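PDB 2P51: SPCC18.06c protein from Schizosaccharomyces pombe, which removes poly(A) tails from mRNA as a metal-dependent 3'-exoribonuclease, the catalytic deadenylase subunit of the CCR4-NOT complex. Local coordinates for residues M39-R44 with N98-A103; G155-L158 with T163-T166. One frame throughout, in Å; residues are numbered along the deposited sequence.

Contact 1: residues M39-R44 with N98-A103; sequences MSLIER and NAPVEA
The two methyl groups of Leu41 carry the apolar part of this contact, reaching from residues 39-44 to a loop that holds Pro100 and Glu102. CD1 lies 4.2 Å from CB of the Pro100 ring, a loose van der Waals approach, and the same methyl stands 4.1 Å from CB of Glu102. CB of Leu41 points toward the loop, and with CG beside the backbone N, anti to the carbonyl carbon (chi1 -73°), the branch is placed where both methyls can meet it. Tyr45 is a further neighbour of Pro100.

Mixed contacts follow from the shape of Glu102. Its chain bends at the second torsion, about CB-CG (chi2 84°), which brings the carboxylate across the end of the leucine at a slant, and CD2 of Leu41 rests 3.9 Å from both OE1 and OE2 of Glu102. These are van der Waals contacts, with the methyl covering part of the carboxylate.

The polar bonds lie within each segment. Ala103 N bonds to Pro100 O at 3.3 Å, closing a turn in the loop. Arg44 folds back so that its NH2 donates to Ser40 O at 3.1 Å, coming from above the carbonyl plane. Its NH1 remains 5.1 Å from Glu102 OE2, too far for a salt bridge, although the opposite charges probably attract weakly.

Packing of this kind joins residues 39-44 to the loop connecting antiparallel strands 87-93 and 105-109 in the DEDD nuclease fold, away from the metal site.

Contact 2: residues G155-L158 with T163-T166; sequences GLVL and TWIT
Trp164 meets Leu156 and Val157 with the NE1 side and benzo ring of its indole, reaching from strand 163-166 back to the loop that precedes it. At the start of the strand, Thr163 turns its side chain away from this loop, and its OG1 is hydrogen-bonded to Lys202.

Trp164 comes next and makes the whole contact. NE1 donates to Leu156 O over 2.9 Å, with a nearly straight N-H...O angle of 165°. The acceptor lies close to the indole plane, whereas the donor sits 39° out of the carbonyl plane of Leu156. CG stands anti to the carbonyl carbon of Trp164 (chi1 -76°), which carries the indole to the loop, and the turn about CB-CG sets NE1 facing the Leu156 carbonyl. Beside the bond, CZ2 touches CB of Leu156 at 3.9 Å, and CG1 of Val157 approaches the same ring carbon obliquely at 3.8 Å. Phe200 adds an edge-to-face ring contact, and Leu176 of helix 170-181 also touches the indole.

Further along, Ile165 leaves from the other face of the strand and packs on Phe249 of helix 238-257; Thr166 returns to the face of Trp164, its OG1 hydrogen-bonded to Tyr204 O.

A phenylalanine in place of Trp164 would probably leave the Leu156 carbonyl without this donor and open a gap beside CG1 of Val157.

The chemistry is that of a buried indole whose one N-H is spent on a buried backbone carbonyl; the bond, together with the contacts of Leu156 and Val157 at CZ2, would restrict the rotation of the ring.

The two contacts follow one another along the chain, contact 1 closing before contact 2 opens, and their centres lie 14 Å apart. They touch directly where CG1 of Ile42 packs 3.7 Å from CD1 of Leu156, which links residues 39-44 to the loop before strand 163-166. Both belong to the region of one mixed sheet: contact 1 uses the loop joining two of its strands, 87-93 and 105-109, and contact 2 includes strand 163-166, which runs parallel to its neighbour 47-53. That neighbour bears the metal ligands Asp51 and Glu53. Contact 2 is thus the closer to the catalytic centre, with the Trp164 side chain about 11 Å from a bound magnesium ion, while contact 1 is peripheral.

Contact 1: residues M39-R44 with N98-A103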
loop_
_atom_site.group_PDB
_atom_site.type_symbol
_atom_site.label_atom_id
_atom_site.label_comp_id
_atom_site.label_asym_id
_atom_site.label_seq_id
_atom_site.Cartn_x
_atom_site.Cartn_y
_atom_site.Cartn_z
ATOM N N MET A 39 -10.939 -1.801 -13.082
ATOM C CA MET A 39 -10.526 -1.388 -14.428
ATOM C C MET A 39 -11.529 -0.457 -15.088
ATOM O O MET A 39 -11.130 0.446 -15.837
ATOM C CB MET A 39 -10.314 -2.642 -15.305
ATOM C CG MET A 39 -9.017 -3.315 -14.884
ATOM S SD MET A 39 -8.834 -4.848 -15.794
ATOM C CE MET A 39 -8.628 -4.297 -17.461
ATOM N N SER A 40 -12.811 -0.680 -14.817
ATOM C CA SER A 40 -13.831 0.158 -15.415
ATOM C C SER A 40 -13.887 1.559 -14.820
ATOM O O SER A 40 -14.519 2.428 -15.463
ATOM C CB SER A 40 -15.186 -0.542 -15.222
ATOM O OG SER A 40 -15.752 -0.326 -13.937
ATOM N N LEU A 41 -13.284 1.764 -13.643
ATOM C CA LEU A 41 -13.359 3.046 -12.936
ATOM C C LEU A 41 -12.085 3.856 -13.028
ATOM O O LEU A 41 -12.109 5.065 -12.813
ATOM C CB LEU A 41 -13.664 2.795 -11.437
ATOM C CG LEU A 41 -15.121 2.357 -11.159
ATOM C CD1 LEU A 41 -15.348 1.734 -9.807
ATOM C CD2 LEU A 41 -16.020 3.589 -11.333
ATOM N N ILE A 42 -10.933 3.227 -13.310
ATOM C CA ILE A 42 -9.638 3.908 -13.089
ATOM C C ILE A 42 -9.475 5.140 -13.963
ATOM O O ILE A 42 -8.808 6.094 -13.540
ATOM C CB ILE A 42 -8.448 2.929 -13.288
ATOM C CG1 ILE A 42 -7.111 3.566 -12.872
ATOM C CG2 ILE A 42 -8.397 2.419 -14.719
ATOM C CD1 ILE A 42 -7.050 3.826 -11.385
ATOM N N GLU A 43 -10.087 5.131 -15.166
ATOM C CA GLU A 43 -9.836 6.340 -15.981
ATOM C C GLU A 43 -10.489 7.564 -15.351
ATOM O O GLU A 43 -9.941 8.677 -15.424
ATOM C CB GLU A 43 -10.328 6.126 -17.411
ATOM C CG GLU A 43 -10.208 7.371 -18.276
ATOM C CD GLU A 43 -10.456 7.077 -19.739
ATOM O OE1 GLU A 43 -10.888 5.938 -20.042
ATOM O OE2 GLU A 43 -10.210 7.971 -20.579
ATOM N N ARG A 44 -11.642 7.397 -14.730
ATOM C CA ARG A 44 -12.384 8.465 -14.077
ATOM C C ARG A 44 -11.862 8.767 -12.676
ATOM O O ARG A 44 -12.083 9.872 -12.161
ATOM C CB ARG A 44 -13.879 8.107 -13.972
ATOM C CG ARG A 44 -14.637 8.275 -15.291
ATOM C CD ARG A 44 -16.067 7.791 -15.082
ATOM N NE ARG A 44 -16.056 6.325 -15.159
ATOM C CZ ARG A 44 -16.916 5.572 -14.520
ATOM N NH1 ARG A 44 -17.818 6.174 -13.744
ATOM N NH2 ARG A 44 -16.896 4.258 -14.640
ATOM N N ASN A 98 -12.659 12.879 -4.780
ATOM C CA ASN A 98 -13.941 12.174 -4.645
ATOM C C ASN A 98 -13.739 10.688 -4.923
ATOM O O ASN A 98 -13.104 10.324 -5.925
ATOM C CB ASN A 98 -14.956 12.719 -5.630
ATOM C CG ASN A 98 -15.130 14.223 -5.491
ATOM O OD1 ASN A 98 -15.632 14.697 -4.463
ATOM N ND2 ASN A 98 -14.737 14.974 -6.503
ATOM N N ALA A 99 -14.292 9.819 -4.076
ATOM C CA ALA A 99 -14.268 8.396 -4.321
ATOM C C ALA A 99 -15.399 7.975 -5.249
ATOM O O ALA A 99 -16.458 8.608 -5.212
ATOM C CB ALA A 99 -14.483 7.673 -2.972
ATOM N N PRO A 100 -15.253 6.875 -5.967
ATOM C CA PRO A 100 -16.407 6.331 -6.680
ATOM C C PRO A 100 -17.482 5.917 -5.691
ATOM O O PRO A 100 -17.202 5.448 -4.564
ATOM C CB PRO A 100 -15.840 5.106 -7.389
ATOM C CG PRO A 100 -14.479 4.878 -6.914
ATOM C CD PRO A 100 -14.054 6.030 -6.055
ATOM N N VAL A 101 -18.748 6.069 -6.082
ATOM C CA VAL A 101 -19.794 5.641 -5.123
ATOM C C VAL A 101 -19.798 4.136 -4.973
ATOM O O VAL A 101 -20.239 3.598 -3.944
ATOM C CB VAL A 101 -21.155 6.144 -5.627
ATOM C CG1 VAL A 101 -22.284 5.739 -4.683
ATOM C CG2 VAL A 101 -21.125 7.664 -5.801
ATOM N N GLU A 102 -19.293 3.419 -5.973
ATOM C CA GLU A 102 -19.198 1.972 -5.909
ATOM C C GLU A 102 -18.380 1.457 -4.728
ATOM O O GLU A 102 -18.654 0.366 -4.221
ATOM C CB GLU A 102 -18.513 1.428 -7.168
ATOM C CG GLU A 102 -19.328 1.507 -8.449
ATOM C CD GLU A 102 -19.250 2.842 -9.172
ATOM O OE1 GLU A 102 -18.770 3.861 -8.608
ATOM O OE2 GLU A 102 -19.713 2.912 -10.355
ATOM N N ALA A 103 -17.336 2.198 -4.311
ATOM C CA ALA A 103 -16.473 1.717 -3.247
ATOM C C ALA A 103 -15.543 2.808 -2.785
ATOM O O ALA A 103 -14.894 3.465 -3.610
ATOM C CB ALA A 103 -15.609 0.551 -3.740
#

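Contact 2: residues G155-L158 with T163-T166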
loop_
_atom_site.group_PDB
_atom_site.type_symbol
_atom_site.label_atom_id
_atom_site.label_comp_id
_atom_site.label_asym_id
_atom_site.label_seq_id
_atom_site.Cartn_x
_atom_site.Cartn_y
_atom_site.Cartn_z
ATOM N N GLY A 155 -4.252 -1.164 -16.071
ATOM C CA GLY A 155 -4.185 0.281 -16.344
ATOM C C GLY A 155 -3.728 1.023 -15.087
ATOM O O GLY A 155 -3.497 2.234 -15.202
ATOM N N LEU A 156 -3.587 0.378 -13.917
ATOM C CA LEU A 156 -3.176 1.139 -12.738
ATOM C C LEU A 156 -1.657 1.309 -12.716
ATOM O O LEU A 156 -1.213 2.313 -12.103
ATOM C CB LEU A 156 -3.631 0.434 -11.470
ATOM C CG LEU A 156 -5.072 0.722 -10.973
ATOM C CD1 LEU A 156 -6.130 0.165 -11.949
ATOM C CD2 LEU A 156 -5.256 0.189 -9.567
ATOM N N VAL A 157 -0.901 0.344 -13.286
ATOM C CA VAL A 157 0.571 0.479 -13.246
ATOM C C VAL A 157 1.121 0.766 -14.641
ATOM O O VAL A 157 0.373 0.576 -15.611
ATOM C CB VAL A 157 1.247 -0.750 -12.614
ATOM C CG1 VAL A 157 0.818 -0.899 -11.155
ATOM C CG2 VAL A 157 0.948 -2.021 -13.412
ATOM N N LEU A 158 2.354 1.219 -14.740
ATOM C CA LEU A 158 3.006 1.535 -16.020
ATOM C C LEU A 158 2.327 2.708 -16.732
ATOM O O LEU A 158 2.471 2.950 -17.933
ATOM C CB LEU A 158 3.095 0.307 -16.941
ATOM C CG LEU A 158 3.838 -0.921 -16.372
ATOM C CD1 LEU A 158 3.419 -2.223 -17.063
ATOM C CD2 LEU A 158 5.356 -0.763 -16.500
ATOM N N THR A 163 -1.845 8.332 -10.508
ATOM C CA THR A 163 -0.977 8.764 -9.406
ATOM C C THR A 163 -1.118 7.776 -8.239
ATOM O O THR A 163 -2.262 7.533 -7.887
ATOM C CB THR A 163 -1.349 10.181 -8.935
ATOM O OG1 THR A 163 -1.256 11.123 -10.045
ATOM C CG2 THR A 163 -0.382 10.653 -7.852
ATOM N N TRP A 164 -0.025 7.278 -7.703
ATOM C CA TRP A 164 -0.108 6.418 -6.519
ATOM C C TRP A 164 0.245 7.200 -5.261
ATOM O O TRP A 164 1.220 7.976 -5.254
ATOM C CB TRP A 164 0.856 5.226 -6.646
ATOM C CG TRP A 164 0.318 4.186 -7.594
ATOM C CD1 TRP A 164 0.228 4.292 -8.963
ATOM C CD2 TRP A 164 -0.211 2.896 -7.237
ATOM N NE1 TRP A 164 -0.332 3.125 -9.468
ATOM C CE2 TRP A 164 -0.610 2.250 -8.435
ATOM C CE3 TRP A 164 -0.396 2.202 -6.008
ATOM C CZ2 TRP A 164 -1.175 0.961 -8.455
ATOM C CZ3 TRP A 164 -0.954 0.938 -6.059
ATOM C CH2 TRP A 164 -1.347 0.311 -7.256
ATOM N N ILE A 165 -0.548 7.036 -4.216
ATOM C CA ILE A 165 -0.384 7.727 -2.930
ATOM C C ILE A 165 -0.126 6.703 -1.856
ATOM O O ILE A 165 -0.854 5.715 -1.773
ATOM C CB ILE A 165 -1.641 8.533 -2.579
ATOM C CG1 ILE A 165 -2.104 9.421 -3.710
ATOM C CG2 ILE A 165 -1.400 9.319 -1.267
ATOM C CD1 ILE A 165 -1.042 10.434 -4.145
ATOM N N THR A 166 0.924 6.931 -1.037
ATOM C CA THR A 166 1.318 5.930 -0.038
ATOM C C THR A 166 1.700 6.659 1.231
ATOM O O THR A 166 1.685 7.891 1.280
ATOM C CB THR A 166 2.502 5.082 -0.554
ATOM O OG1 THR A 166 3.593 5.990 -0.803
ATOM C CG2 THR A 166 2.141 4.342 -1.868
#